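PDB 1ZPU: iron transport multicopper oxidase FET3 from Saccharomyces cerevisiae, which oxidises ferrous to ferric iron with four copper ions, reducing dioxygen to water, and so feeds high-affinity iron uptake; it also oxidises cuprous ions. Local coordinates for residues I25-N28 and P32-D35; T55-H60 and D109-D114; S71-G74 and L78-C81; E141-L146 and I465-L470. All blocks are in the same frame, centred on the assembly; numbering follows the deposited sequence.

Contact 1: residues I25-N28 and P32-D35. With NAG (2-acetamido-2-deoxy-beta-D-glucopyranose), chain G.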
loop_
_atom_site.group_PDB
_atom_site.type_symbol
_atom_site.label_atom_id
_atom_site.label_comp_id
_atom_site.label_asym_id
_atom_site.label_seq_id
_atom_site.Cartn_x
_atom_site.Cartn_y
_atom_site.Cartn_z
ATOM N N ILE A 25 -3.979 9.319 -15.883
ATOM C CA ILE A 25 -2.525 9.553 -15.961
ATOM C C ILE A 25 -1.820 8.528 -16.861
ATOM O O ILE A 25 -1.788 7.331 -16.565
ATOM C CB ILE A 25 -1.835 9.608 -14.582
ATOM C CG1 ILE A 25 -2.666 10.424 -13.590
ATOM C CG2 ILE A 25 -0.456 10.255 -14.719
ATOM C CD1 ILE A 25 -1.994 10.672 -12.250
ATOM N N THR A 26 -1.247 9.015 -17.953
ATOM C CA THR A 26 -0.615 8.149 -18.927
ATOM C C THR A 26 0.887 7.997 -18.708
ATOM O O THR A 26 1.506 8.825 -18.062
ATOM C CB THR A 26 -0.887 8.670 -20.336
ATOM O OG1 THR A 26 -0.561 10.059 -20.398
ATOM C CG2 THR A 26 -2.359 8.492 -20.664
ATOM N N CYS A 27 1.450 6.927 -19.253
ATOM C CA CYS A 27 2.879 6.720 -19.306
ATOM C C CYS A 27 3.321 6.791 -20.765
ATOM O O CYS A 27 2.955 5.926 -21.564
ATOM C CB CYS A 27 3.209 5.346 -18.725
ATOM S SG CYS A 27 4.930 4.857 -18.927
ATOM N N ASN A 28 4.103 7.815 -21.115
ATOM C CA ASN A 28 4.496 8.068 -22.521
ATOM C C ASN A 28 3.307 8.078 -23.479
ATOM O O ASN A 28 3.384 7.550 -24.585
ATOM C CB ASN A 28 5.537 7.055 -22.999
ATOM C CG ASN A 28 6.799 7.068 -22.162
ATOM O OD1 ASN A 28 7.085 8.019 -21.428
ATOM N ND2 ASN A 28 7.576 6.004 -22.278
ATOM N N PRO A 32 -3.080 1.291 -20.003
ATOM C CA PRO A 32 -2.556 1.466 -18.635
ATOM C C PRO A 32 -1.034 1.525 -18.566
ATOM O O PRO A 32 -0.381 1.243 -19.555
ATOM C CB PRO A 32 -3.073 0.220 -17.898
ATOM C CG PRO A 32 -3.320 -0.775 -18.960
ATOM C CD PRO A 32 -3.604 -0.063 -20.241
ATOM N N TRP A 33 -0.486 1.879 -17.404
ATOM C CA TRP A 33 0.961 1.842 -17.169
ATOM C C TRP A 33 1.525 0.426 -17.321
ATOM O O TRP A 33 0.798 -0.549 -17.143
ATOM C CB TRP A 33 1.275 2.421 -15.792
ATOM C CG TRP A 33 1.232 3.915 -15.781
ATOM C CD1 TRP A 33 0.143 4.714 -16.024
ATOM C CD2 TRP A 33 2.325 4.799 -15.528
ATOM N NE1 TRP A 33 0.501 6.039 -15.947
ATOM C CE2 TRP A 33 1.833 6.117 -15.639
ATOM C CE3 TRP A 33 3.673 4.605 -15.227
ATOM C CZ2 TRP A 33 2.653 7.241 -15.463
ATOM C CZ3 TRP A 33 4.480 5.709 -15.050
ATOM C CH2 TRP A 33 3.968 7.019 -15.170
ATOM N N PRO A 34 2.811 0.299 -17.676
ATOM C CA PRO A 34 3.392 -1.021 -17.940
ATOM C C PRO A 34 3.576 -1.862 -16.682
ATOM O O PRO A 34 3.551 -1.327 -15.575
ATOM C CB PRO A 34 4.769 -0.676 -18.499
ATOM C CG PRO A 34 5.093 0.643 -17.891
ATOM C CD PRO A 34 3.803 1.376 -17.852
ATOM N N ASP A 35 3.774 -3.164 -16.850
ATOM C CA ASP A 35 4.213 -4.000 -15.740
ATOM C C ASP A 35 5.676 -4.360 -15.900
ATOM O O ASP A 35 6.136 -4.636 -17.012
ATOM C CB ASP A 35 3.376 -5.270 -15.635
ATOM C CG ASP A 35 1.876 -4.988 -15.616
ATOM O OD1 ASP A 35 1.400 -4.142 -14.796
ATOM O OD2 ASP A 35 1.173 -5.631 -16.441
HETATM C C1 NAG G . -4.373 -8.660 -16.635
HETATM C C2 NAG G . -4.406 -9.821 -17.634
HETATM C C3 NAG G . -3.160 -10.688 -17.493
HETATM C C4 NAG G . -1.860 -9.876 -17.493
HETATM C C5 NAG G . -1.989 -8.722 -16.520
HETATM C C6 NAG G . -0.803 -7.810 -16.745
HETATM C C7 NAG G . -6.422 -10.951 -18.443
HETATM C C8 NAG G . -7.467 -12.018 -18.205
HETATM N N2 NAG G . -5.600 -10.620 -17.446
HETATM O O3 NAG G . -3.127 -11.583 -18.570
HETATM O O4 NAG G . -0.763 -10.629 -17.003
HETATM O O5 NAG G . -3.148 -7.981 -16.794
HETATM O O6 NAG G . -0.788 -6.764 -15.806
HETATM O O7 NAG G . -6.353 -10.415 -19.546
#

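Contact 2: residues T55-H60 and D109-D114. With CU1 (copper (I) ion), chain B; NAG (2-acetamido-2-deoxy-beta-D-glucopyranose), chain J.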
loop_
_atom_site.group_PDB
_atom_site.type_symbol
_atom_site.label_atom_id
_atom_site.label_comp_id
_atom_site.label_asym_id
_atom_site.label_seq_id
_atom_site.Cartn_x
_atom_site.Cartn_y
_atom_site.Cartn_z
ATOM N N THR A 55 1.050 19.516 -11.136
ATOM C CA THR A 55 1.244 18.661 -9.966
ATOM C C THR A 55 2.713 18.272 -9.788
ATOM O O THR A 55 3.493 18.316 -10.744
ATOM C CB THR A 55 0.440 17.361 -10.100
ATOM O OG1 THR A 55 -0.522 17.494 -11.155
ATOM C CG2 THR A 55 -0.258 17.020 -8.784
ATOM N N ASN A 56 3.082 17.887 -8.567
ATOM C CA ASN A 56 4.322 17.139 -8.346
ATOM C C ASN A 56 4.095 15.634 -8.634
ATOM O O ASN A 56 2.951 15.220 -8.841
ATOM C CB ASN A 56 4.839 17.382 -6.926
ATOM C CG ASN A 56 5.304 18.834 -6.698
ATOM O OD1 ASN A 56 5.780 19.494 -7.622
ATOM N ND2 ASN A 56 5.190 19.317 -5.447
ATOM N N THR A 57 5.167 14.838 -8.683
ATOM C CA THR A 57 5.038 13.368 -8.766
ATOM C C THR A 57 6.068 12.639 -7.919
ATOM O O THR A 57 7.012 13.237 -7.416
ATOM C CB THR A 57 5.179 12.794 -10.209
ATOM O OG1 THR A 57 5.064 13.832 -11.189
ATOM C CG2 THR A 57 4.144 11.715 -10.456
ATOM N N SER A 58 5.867 11.331 -7.778
ATOM C CA SER A 58 6.847 10.451 -7.172
ATOM C C SER A 58 6.441 9.066 -7.585
ATOM O O SER A 58 5.352 8.893 -8.129
ATOM C CB SER A 58 6.800 10.562 -5.662
ATOM O OG SER A 58 5.466 10.456 -5.216
ATOM N N MET A 59 7.307 8.084 -7.338
ATOM C CA MET A 59 6.973 6.686 -7.595
ATOM C C MET A 59 7.552 5.844 -6.499
ATOM O O MET A 59 8.737 5.954 -6.188
ATOM C CB MET A 59 7.535 6.225 -8.939
ATOM C CG MET A 59 7.078 4.836 -9.373
ATOM S SD MET A 59 7.025 4.668 -11.174
ATOM C CE MET A 59 8.744 4.941 -11.550
ATOM N N HIS A 60 6.700 5.007 -5.917
ATOM C CA HIS A 60 7.087 4.118 -4.843
ATOM C C HIS A 60 6.917 2.688 -5.312
ATOM O O HIS A 60 5.934 2.368 -5.959
ATOM C CB HIS A 60 6.202 4.370 -3.632
ATOM C CG HIS A 60 6.267 3.288 -2.596
ATOM N ND1 HIS A 60 7.454 2.830 -2.070
ATOM C CD2 HIS A 60 5.290 2.597 -1.968
ATOM C CE1 HIS A 60 7.208 1.889 -1.181
ATOM N NE2 HIS A 60 5.904 1.733 -1.095
ATOM N N ASP A 109 -0.296 12.902 -4.130
ATOM C CA ASP A 109 -1.584 13.161 -3.451
ATOM C C ASP A 109 -2.532 11.955 -3.593
ATOM O O ASP A 109 -2.455 10.995 -2.815
ATOM C CB ASP A 109 -2.217 14.454 -3.994
ATOM C CG ASP A 109 -1.507 15.763 -3.463
ATOM O OD1 ASP A 109 -1.804 16.177 -2.300
ATOM O OD2 ASP A 109 -0.703 16.402 -4.223
ATOM N N GLY A 110 -3.412 11.980 -4.590
ATOM C CA GLY A 110 -4.268 10.829 -4.849
ATOM C C GLY A 110 -3.880 10.244 -6.180
ATOM O O GLY A 110 -4.481 9.269 -6.659
ATOM N N GLN A 111 -2.872 10.872 -6.773
ATOM C CA GLN A 111 -2.298 10.491 -8.046
ATOM C C GLN A 111 -2.525 9.015 -8.465
ATOM O O GLN A 111 -3.082 8.773 -9.526
ATOM C CB GLN A 111 -0.818 10.857 -8.008
ATOM C CG GLN A 111 -0.190 11.164 -9.321
ATOM C CD GLN A 111 0.709 12.386 -9.236
ATOM O OE1 GLN A 111 1.936 12.282 -9.285
ATOM N NE2 GLN A 111 0.095 13.553 -9.090
ATOM N N TYR A 112 -2.139 8.021 -7.671
ATOM C CA TYR A 112 -2.275 6.647 -8.205
ATOM C C TYR A 112 -3.704 6.172 -8.522
ATOM O O TYR A 112 -3.891 5.390 -9.451
ATOM C CB TYR A 112 -1.447 5.578 -7.476
ATOM C CG TYR A 112 -2.066 4.866 -6.292
ATOM C CD1 TYR A 112 -2.957 3.794 -6.456
ATOM C CD2 TYR A 112 -1.699 5.216 -4.997
ATOM C CE1 TYR A 112 -3.488 3.124 -5.346
ATOM C CE2 TYR A 112 -2.210 4.569 -3.900
ATOM C CZ TYR A 112 -3.096 3.528 -4.067
ATOM O OH TYR A 112 -3.574 2.932 -2.919
ATOM N N GLU A 113 -4.705 6.638 -7.776
ATOM C CA GLU A 113 -6.099 6.397 -8.174
ATOM C C GLU A 113 -6.393 6.886 -9.575
ATOM O O GLU A 113 -7.222 6.320 -10.252
ATOM C CB GLU A 113 -7.115 7.022 -7.214
ATOM C CG GLU A 113 -7.567 6.068 -6.100
ATOM C CD GLU A 113 -8.682 5.101 -6.499
ATOM O OE1 GLU A 113 -8.659 4.454 -7.576
ATOM O OE2 GLU A 113 -9.607 4.970 -5.688
ATOM N N ASP A 114 -5.715 7.935 -10.012
ATOM C CA ASP A 114 -5.953 8.469 -11.336
ATOM C C ASP A 114 -5.132 7.755 -12.408
ATOM O O ASP A 114 -4.978 8.268 -13.523
ATOM C CB ASP A 114 -5.740 9.990 -11.348
ATOM C CG ASP A 114 -6.860 10.754 -10.604
ATOM O OD1 ASP A 114 -7.958 10.179 -10.379
ATOM O OD2 ASP A 114 -6.647 11.938 -10.250
HETATM CU CU CU1 B . 5.312 0.376 0.360
HETATM C C1 NAG J . 4.630 20.647 -5.406
HETATM C C2 NAG J . 3.377 21.213 -4.705
HETATM C C3 NAG J . 3.632 22.572 -4.032
HETATM C C4 NAG J . 4.952 22.618 -3.256
HETATM C C5 NAG J . 6.122 21.984 -4.008
HETATM C C6 NAG J . 6.785 20.856 -3.197
HETATM C C7 NAG J . 1.126 20.493 -5.296
HETATM C C8 NAG J . -0.029 21.087 -4.531
HETATM N N2 NAG J . 2.187 21.281 -5.557
HETATM O O3 NAG J . 2.583 22.844 -3.120
HETATM O O4 NAG J . 5.266 23.959 -2.986
HETATM O O5 NAG J . 5.703 21.569 -5.313
HETATM O O6 NAG J . 7.330 21.341 -1.985
HETATM O O7 NAG J . 1.069 19.294 -5.636
#

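Contact 3: residues S71-G74 and L78-C81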
loop_
_atom_site.group_PDB
_atom_site.type_symbol
_atom_site.label_atom_id
_atom_site.label_comp_id
_atom_site.label_asym_id
_atom_site.label_seq_id
_atom_site.Cartn_x
_atom_site.Cartn_y
_atom_site.Cartn_z
ATOM N N SER A 71 17.006 6.168 -0.359
ATOM C CA SER A 71 16.761 7.251 -1.299
ATOM C C SER A 71 15.792 6.875 -2.431
ATOM O O SER A 71 15.208 7.740 -3.078
ATOM C CB SER A 71 18.115 7.689 -1.877
ATOM O OG SER A 71 17.966 8.270 -3.151
ATOM N N MET A 72 15.630 5.581 -2.673
ATOM C CA MET A 72 14.890 5.123 -3.847
ATOM C C MET A 72 13.470 4.666 -3.520
ATOM O O MET A 72 12.756 4.195 -4.405
ATOM C CB MET A 72 15.636 3.990 -4.569
ATOM C CG MET A 72 17.056 4.313 -5.012
ATOM S SD MET A 72 17.123 5.644 -6.217
ATOM C CE MET A 72 18.893 5.963 -6.283
ATOM N N ASP A 73 13.060 4.820 -2.261
ATOM C CA ASP A 73 11.757 4.336 -1.807
ATOM C C ASP A 73 10.586 5.116 -2.391
ATOM O O ASP A 73 9.475 4.597 -2.478
ATOM C CB ASP A 73 11.667 4.360 -0.286
ATOM C CG ASP A 73 10.545 3.486 0.239
ATOM O OD1 ASP A 73 10.370 2.371 -0.295
ATOM O OD2 ASP A 73 9.851 3.916 1.183
ATOM N N GLY A 74 10.838 6.365 -2.767
ATOM C CA GLY A 74 9.855 7.180 -3.483
ATOM C C GLY A 74 8.748 7.814 -2.663
ATOM O O GLY A 74 7.646 7.992 -3.152
ATOM N N LEU A 78 10.009 12.054 3.004
ATOM C CA LEU A 78 10.611 10.981 3.789
ATOM C C LEU A 78 11.941 10.646 3.139
ATOM O O LEU A 78 13.006 10.664 3.780
ATOM C CB LEU A 78 9.744 9.725 3.732
ATOM C CG LEU A 78 8.507 9.455 4.591
ATOM C CD1 LEU A 78 8.826 8.456 5.686
ATOM C CD2 LEU A 78 7.855 10.710 5.130
ATOM N N THR A 79 11.863 10.396 1.839
ATOM C CA THR A 79 12.882 9.682 1.105
ATOM C C THR A 79 13.488 10.539 0.003
ATOM O O THR A 79 14.616 10.313 -0.440
ATOM C CB THR A 79 12.224 8.404 0.550
ATOM O OG1 THR A 79 12.489 7.322 1.452
ATOM C CG2 THR A 79 12.689 8.058 -0.869
ATOM N N GLN A 80 12.721 11.535 -0.423
ATOM C CA GLN A 80 13.067 12.396 -1.543
ATOM C C GLN A 80 12.214 13.640 -1.421
ATOM O O GLN A 80 11.256 13.656 -0.658
ATOM C CB GLN A 80 12.691 11.715 -2.850
ATOM C CG GLN A 80 11.184 11.534 -2.996
ATOM C CD GLN A 80 10.785 10.874 -4.282
ATOM O OE1 GLN A 80 11.074 9.697 -4.519
ATOM N NE2 GLN A 80 10.096 11.626 -5.122
ATOM N N CYS A 81 12.551 14.682 -2.172
ATOM C CA CYS A 81 11.626 15.793 -2.332
ATOM C C CYS A 81 10.791 15.498 -3.590
ATOM O O CYS A 81 11.181 14.638 -4.383
ATOM C CB CYS A 81 12.375 17.121 -2.386
ATOM S SG CYS A 81 13.616 17.163 -3.651
#

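Contact 4: residues E141-L146 and I465-L470. With CU1 (copper (I) ion), chain C.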
loop_
_atom_site.group_PDB
_atom_site.type_symbol
_atom_site.label_atom_id
_atom_site.label_comp_id
_atom_site.label_asym_id
_atom_site.label_seq_id
_atom_site.Cartn_x
_atom_site.Cartn_y
_atom_site.Cartn_z
ATOM N N GLU A 141 -11.038 -0.055 -7.477
ATOM C CA GLU A 141 -12.285 0.699 -7.686
ATOM C C GLU A 141 -11.992 1.832 -8.665
ATOM O O GLU A 141 -10.826 2.151 -8.904
ATOM C CB GLU A 141 -12.872 1.241 -6.380
ATOM C CG GLU A 141 -12.156 2.478 -5.806
ATOM C CD GLU A 141 -10.808 2.152 -5.179
ATOM O OE1 GLU A 141 -10.800 1.646 -4.022
ATOM O OE2 GLU A 141 -9.766 2.394 -5.859
ATOM N N TRP A 142 -13.041 2.431 -9.223
ATOM C CA TRP A 142 -12.869 3.511 -10.183
ATOM C C TRP A 142 -13.798 4.717 -9.886
ATOM O O TRP A 142 -14.995 4.547 -9.598
ATOM C CB TRP A 142 -13.080 2.963 -11.595
ATOM C CG TRP A 142 -12.726 3.926 -12.651
ATOM C CD1 TRP A 142 -13.567 4.512 -13.545
ATOM C CD2 TRP A 142 -11.430 4.433 -12.929
ATOM N NE1 TRP A 142 -12.877 5.360 -14.374
ATOM C CE2 TRP A 142 -11.558 5.338 -14.011
ATOM C CE3 TRP A 142 -10.169 4.230 -12.362
ATOM C CZ2 TRP A 142 -10.480 6.022 -14.539
ATOM C CZ3 TRP A 142 -9.086 4.926 -12.900
ATOM C CH2 TRP A 142 -9.257 5.806 -13.976
ATOM N N TYR A 143 -13.227 5.919 -9.939
ATOM C CA TYR A 143 -13.968 7.172 -9.748
ATOM C C TYR A 143 -14.153 7.852 -11.078
ATOM O O TYR A 143 -13.346 7.676 -11.984
ATOM C CB TYR A 143 -13.225 8.122 -8.797
ATOM C CG TYR A 143 -13.265 7.709 -7.337
ATOM C CD1 TYR A 143 -12.387 6.760 -6.843
ATOM C CD2 TYR A 143 -14.184 8.265 -6.459
ATOM C CE1 TYR A 143 -12.413 6.369 -5.516
ATOM C CE2 TYR A 143 -14.222 7.881 -5.118
ATOM C CZ TYR A 143 -13.328 6.928 -4.661
ATOM O OH TYR A 143 -13.332 6.533 -3.345
ATOM N N HIS A 144 -15.219 8.633 -11.192
ATOM C CA HIS A 144 -15.507 9.401 -12.399
ATOM C C HIS A 144 -14.938 10.800 -12.351
ATOM O O HIS A 144 -14.883 11.486 -13.359
ATOM C CB HIS A 144 -17.007 9.483 -12.585
ATOM C CG HIS A 144 -17.587 8.243 -13.170
ATOM N ND1 HIS A 144 -18.823 8.215 -13.784
ATOM C CD2 HIS A 144 -17.075 6.996 -13.282
ATOM C CE1 HIS A 144 -19.056 6.992 -14.227
ATOM N NE2 HIS A 144 -18.013 6.236 -13.931
ATOM N N ASP A 145 -14.544 11.233 -11.166
ATOM C CA ASP A 145 -13.892 12.505 -11.003
ATOM C C ASP A 145 -12.459 12.270 -10.562
ATOM O O ASP A 145 -12.170 11.305 -9.861
ATOM C CB ASP A 145 -14.637 13.350 -9.971
ATOM C CG ASP A 145 -16.068 13.685 -10.404
ATOM O OD1 ASP A 145 -16.298 14.775 -11.011
ATOM O OD2 ASP A 145 -16.965 12.854 -10.133
ATOM N N LEU A 146 -11.566 13.160 -10.976
ATOM C CA LEU A 146 -10.168 13.118 -10.570
ATOM C C LEU A 146 -10.034 13.381 -9.082
ATOM O O LEU A 146 -10.860 14.060 -8.478
ATOM C CB LEU A 146 -9.364 14.168 -11.322
ATOM C CG LEU A 146 -9.268 14.092 -12.841
ATOM C CD1 LEU A 146 -10.491 14.739 -13.506
ATOM C CD2 LEU A 146 -8.027 14.836 -13.224
ATOM N N ILE A 465 -5.303 3.569 2.545
ATOM C CA ILE A 465 -6.471 4.176 1.954
ATOM C C ILE A 465 -6.100 5.608 1.672
ATOM O O ILE A 465 -5.858 6.387 2.589
ATOM C CB ILE A 465 -7.687 4.144 2.888
ATOM C CG1 ILE A 465 -8.270 2.723 2.972
ATOM C CG2 ILE A 465 -8.755 5.163 2.410
ATOM C CD1 ILE A 465 -9.283 2.533 4.091
ATOM N N GLU A 466 -6.059 5.951 0.395
ATOM C CA GLU A 466 -5.543 7.230 -0.045
ATOM C C GLU A 466 -6.164 8.428 0.663
ATOM O O GLU A 466 -5.469 9.399 0.995
ATOM C CB GLU A 466 -5.700 7.323 -1.554
ATOM C CG GLU A 466 -4.537 6.655 -2.287
ATOM C CD GLU A 466 -3.257 7.508 -2.239
ATOM O OE1 GLU A 466 -3.243 8.586 -2.902
ATOM O OE2 GLU A 466 -2.284 7.100 -1.539
ATOM N N TRP A 467 -7.470 8.347 0.905
ATOM C CA TRP A 467 -8.184 9.400 1.612
ATOM C C TRP A 467 -7.663 9.573 3.035
ATOM O O TRP A 467 -7.518 10.695 3.510
ATOM C CB TRP A 467 -9.680 9.110 1.612
ATOM C CG TRP A 467 -10.207 8.747 0.242
ATOM C CD1 TRP A 467 -10.755 7.552 -0.137
ATOM C CD2 TRP A 467 -10.231 9.593 -0.928
ATOM N NE1 TRP A 467 -11.127 7.609 -1.466
ATOM C CE2 TRP A 467 -10.810 8.842 -1.973
ATOM C CE3 TRP A 467 -9.821 10.908 -1.183
ATOM C CZ2 TRP A 467 -10.990 9.357 -3.254
ATOM C CZ3 TRP A 467 -9.992 11.424 -2.455
ATOM C CH2 TRP A 467 -10.574 10.646 -3.482
ATOM N N HIS A 468 -7.358 8.466 3.703
ATOM C CA HIS A 468 -6.909 8.525 5.076
ATOM C C HIS A 468 -5.459 9.015 5.185
ATOM O O HIS A 468 -5.085 9.698 6.158
ATOM C CB HIS A 468 -7.120 7.180 5.770
ATOM C CG HIS A 468 -8.554 6.742 5.811
ATOM N ND1 HIS A 468 -8.935 5.466 6.176
ATOM C CD2 HIS A 468 -9.699 7.401 5.515
ATOM C CE1 HIS A 468 -10.248 5.364 6.111
ATOM N NE2 HIS A 468 -10.734 6.522 5.709
ATOM N N LEU A 469 -4.650 8.671 4.184
ATOM C CA LEU A 469 -3.296 9.189 4.095
ATOM C C LEU A 469 -3.327 10.703 3.862
ATOM O O LEU A 469 -2.514 11.436 4.420
ATOM C CB LEU A 469 -2.540 8.481 2.988
ATOM C CG LEU A 469 -1.063 8.818 2.793
ATOM C CD1 LEU A 469 -0.203 8.498 4.039
ATOM C CD2 LEU A 469 -0.562 8.091 1.539
ATOM N N LEU A 470 -4.281 11.166 3.056
ATOM C CA LEU A 470 -4.519 12.602 2.870
ATOM C C LEU A 470 -4.938 13.276 4.157
ATOM O O LEU A 470 -4.583 14.440 4.390
ATOM C CB LEU A 470 -5.572 12.864 1.794
ATOM C CG LEU A 470 -4.996 12.926 0.384
ATOM C CD1 LEU A 470 -6.067 12.610 -0.652
ATOM C CD2 LEU A 470 -4.350 14.290 0.121
HETATM CU CU CU1 C . -7.613 4.062 6.966
#

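Contact 1: residues I25-N28 and P32-D35
Cys27 is the bump and the Trp33 indole the flat bed it rests on. Cys27 CB stands over the benzene part of Trp33, 3.4 Å from the centroid of the six-membered ring, in a CH-pi contact. The side-chain sulfur, anti to the backbone N (chi1 172°), runs on over the same face. Cys27 SG lies 4.1 Å from that Trp33 centroid, a sulfur-aromatic contact. It also meets the next bump along, with Cys27 SG 3.8 Å from Pro34 CD. The cysteine therefore fills the angle between the indole and the proline ring. Trp7 of strand 2-14 also packs on both Cys27 and Pro34.

The indole edge is held differently. Trp33 NE1 gives a hydrogen bond to Ile25 O at 2.7 Å. The oxygen lies in the ring plane, but the nitrogen stands above the carbonyl plane. Beside it, Thr26 O comes obliquely to 3.3 Å from Trp33 CZ2.

Strand 22-27 is an outer strand of one sheet of the first cupredoxin domain, and 32-35 leads to strand 36-39 of the other. Trp33 folds from this loop back onto strand 22-27. At the far end, Asp35 OD2 is modelled so close to O6 of a glycan sugar that the bond is doubtful in detail.

The one polar atom of the indole is thus satisfied by backbone. That bond would restrain the turn of the ring, while the CB and sulfur of Cys27 cover one face.

Contact 2: residues T55-H60 and D109-D114
Two torsions carry the end of Gln111 over to Asn56 and Thr57. CG leaves anti to the backbone N (chi1 -152°), and the chain then bends at chi2 (137°). The amide ends beside the backbone of 55-57, where Gln111 CD is 3.6 Å from Asn56 O. The amide is probably turned over in the model, so its oxygen and nitrogen cannot be told apart with confidence. Its two modelled ends, Gln111 OE1 and NE2, lie 3.1 and 3.3 Å from Asn56 O.

The threonines on the two sides of Asn56 meet the glutamine in different ways. Thr55 slides past it in the opposite direction, its methyl near the amide. Thr57 crosses it at about a right angle, though its methyl is modelled too close to the amide for the detail to be trusted. The stem of Gln111 also packs on Ile25.

Both segments are loops of the first cupredoxin domain. Residues 55-60 run into the short strand 60-62, which carries the copper ligands His60 and His62. His60 NE2 binds the type 2 copper ion at 2.1 Å, and His395 supplies another ligand. The 109-114 loop follows the ligands His105 and His107, and contains a 3-10 turn at 112-113. In this turn Asp114 N bonds to Gln111 O at 2.8 Å. Ser58 OG is hydrogen-bonded to Thr108 OG1, a further link between the two loops. At the other end, Asn56 ND2 is joined covalently to the first sugar of an N-linked glycan, whose O7 lies 3.7 Å from Asp109 OD2.

Contact 3: residues S71-G74 and L78-C81
The loop between strands 60-62 and 88-94 of the first cupredoxin domain folds back on itself here, Thr79 and Gln80 pressing on Ser71, Asp73 and Gly74. Thr79 is the wedge. Its methyl, Thr79 CG2, lies 3.1 Å from Gly74 N and 3.4 Å from Ser71 O, against the backbone of the 71-74 bend. Thr79 OG1 is 3.5 Å from Asp73 CB and is hydrogen-bonded to Ala70 O.

Gln80 comes alongside. CG lies between the backbone N and carbonyl carbon (chi1 66°), and the chain beyond is extended, which carries the amide across to Gly74. OE1 approaches Gly74 CA and is hydrogen-bonded to Tyr91 OH. Gln80 NE2 gives a hydrogen bond to Cys81 O at 3.3 Å, with the donor above the carbonyl plane. Gly74 has a positive phi (79°), a conformation that favours glycine. Cys81 ties the loop to Cys500 by a disulfide.

Asp73 links this loop to the metal site. Its OD2 is hydrogen-bonded to His397 ND1 and its backbone O to His60 ND1. One residue thus bonds two copper-binding imidazoles and probably orients them, a second-shell role typical of the trinuclear copper site of multicopper oxidases.

Contact 4: residues E141-L146 and I465-L470
Tyr143 and Trp467 alone make this contact, and they are both buried. Tyr143 CG lies anti to the carbonyl carbon (chi1 -73°), which sends the ring toward the helix. Trp467 NE1 gives a hydrogen bond to Tyr143 OH at 3.1 Å. The bond is bent, with an N-H...O angle of 139°, and the oxygen is tilted from the indole plane. The rings add an offset edge-to-face pair, the edge of Trp467 toward the face of Tyr143. Their planes stand at 73° and the centroids of the Tyr143 ring and the Trp467 six-membered ring are 5.5 Å apart. Closest among the carbons are Tyr143 CZ and Trp467 CZ2, at 3.7 Å. Leu150 of helix 147-154 packs on both rings.

The other side is looser. Past the tyrosine the chain turns outward through His144, which touches a glycan mannose, to the exposed Asp145. Leu146 then takes the N-cap position before helix 147-154.

On the inner side, helix 466-470 starts just after the His-Cys-His run 462-464. His468 ND1 binds the type 1 copper ion at 2.1 Å, with His392 and Cys463. Ile465 CG2 sits over the centre of the His468 ring, 3.7 Å above its plane. His468 NE2 is hydrogen-bonded to Glu164 OE2, which probably polarises the imidazole. Tyr143, of the second cupredoxin domain, thus meets Trp467, of the third, one residue before a copper ligand.

Tyr143 OH also bonds to Pro165 O. The hydroxyl accepts from the indole and donates to a backbone carbonyl, so a buried polar group is satisfied on both counts within a largely aromatic interface.

How the contacts relate
Contacts 1, 2 and 3 belong to the first cupredoxin domain, and contact 3 is nested in the chain loop closed by contact 2. Contact 4 joins the second and third domains. Contacts 1 and 2 meet through Ile25 N and Asp114 O, 2.8 Å apart, a probable hydrogen bond. Contacts 2 and 3 meet at the type 2 copper ligand His60, and also pack where Ser58 CB lies 3.5 Å from Gln80 NE2. Contact 4, whose centre is about 11 Å from that of contact 2, lies beside the type 1 copper ion and touches contact 2 where Glu113 reaches Tyr143. Contact 1 holds no copper ligand; the side chain of Trp33 is about 9 Å from that of the type 3 copper ligand His105.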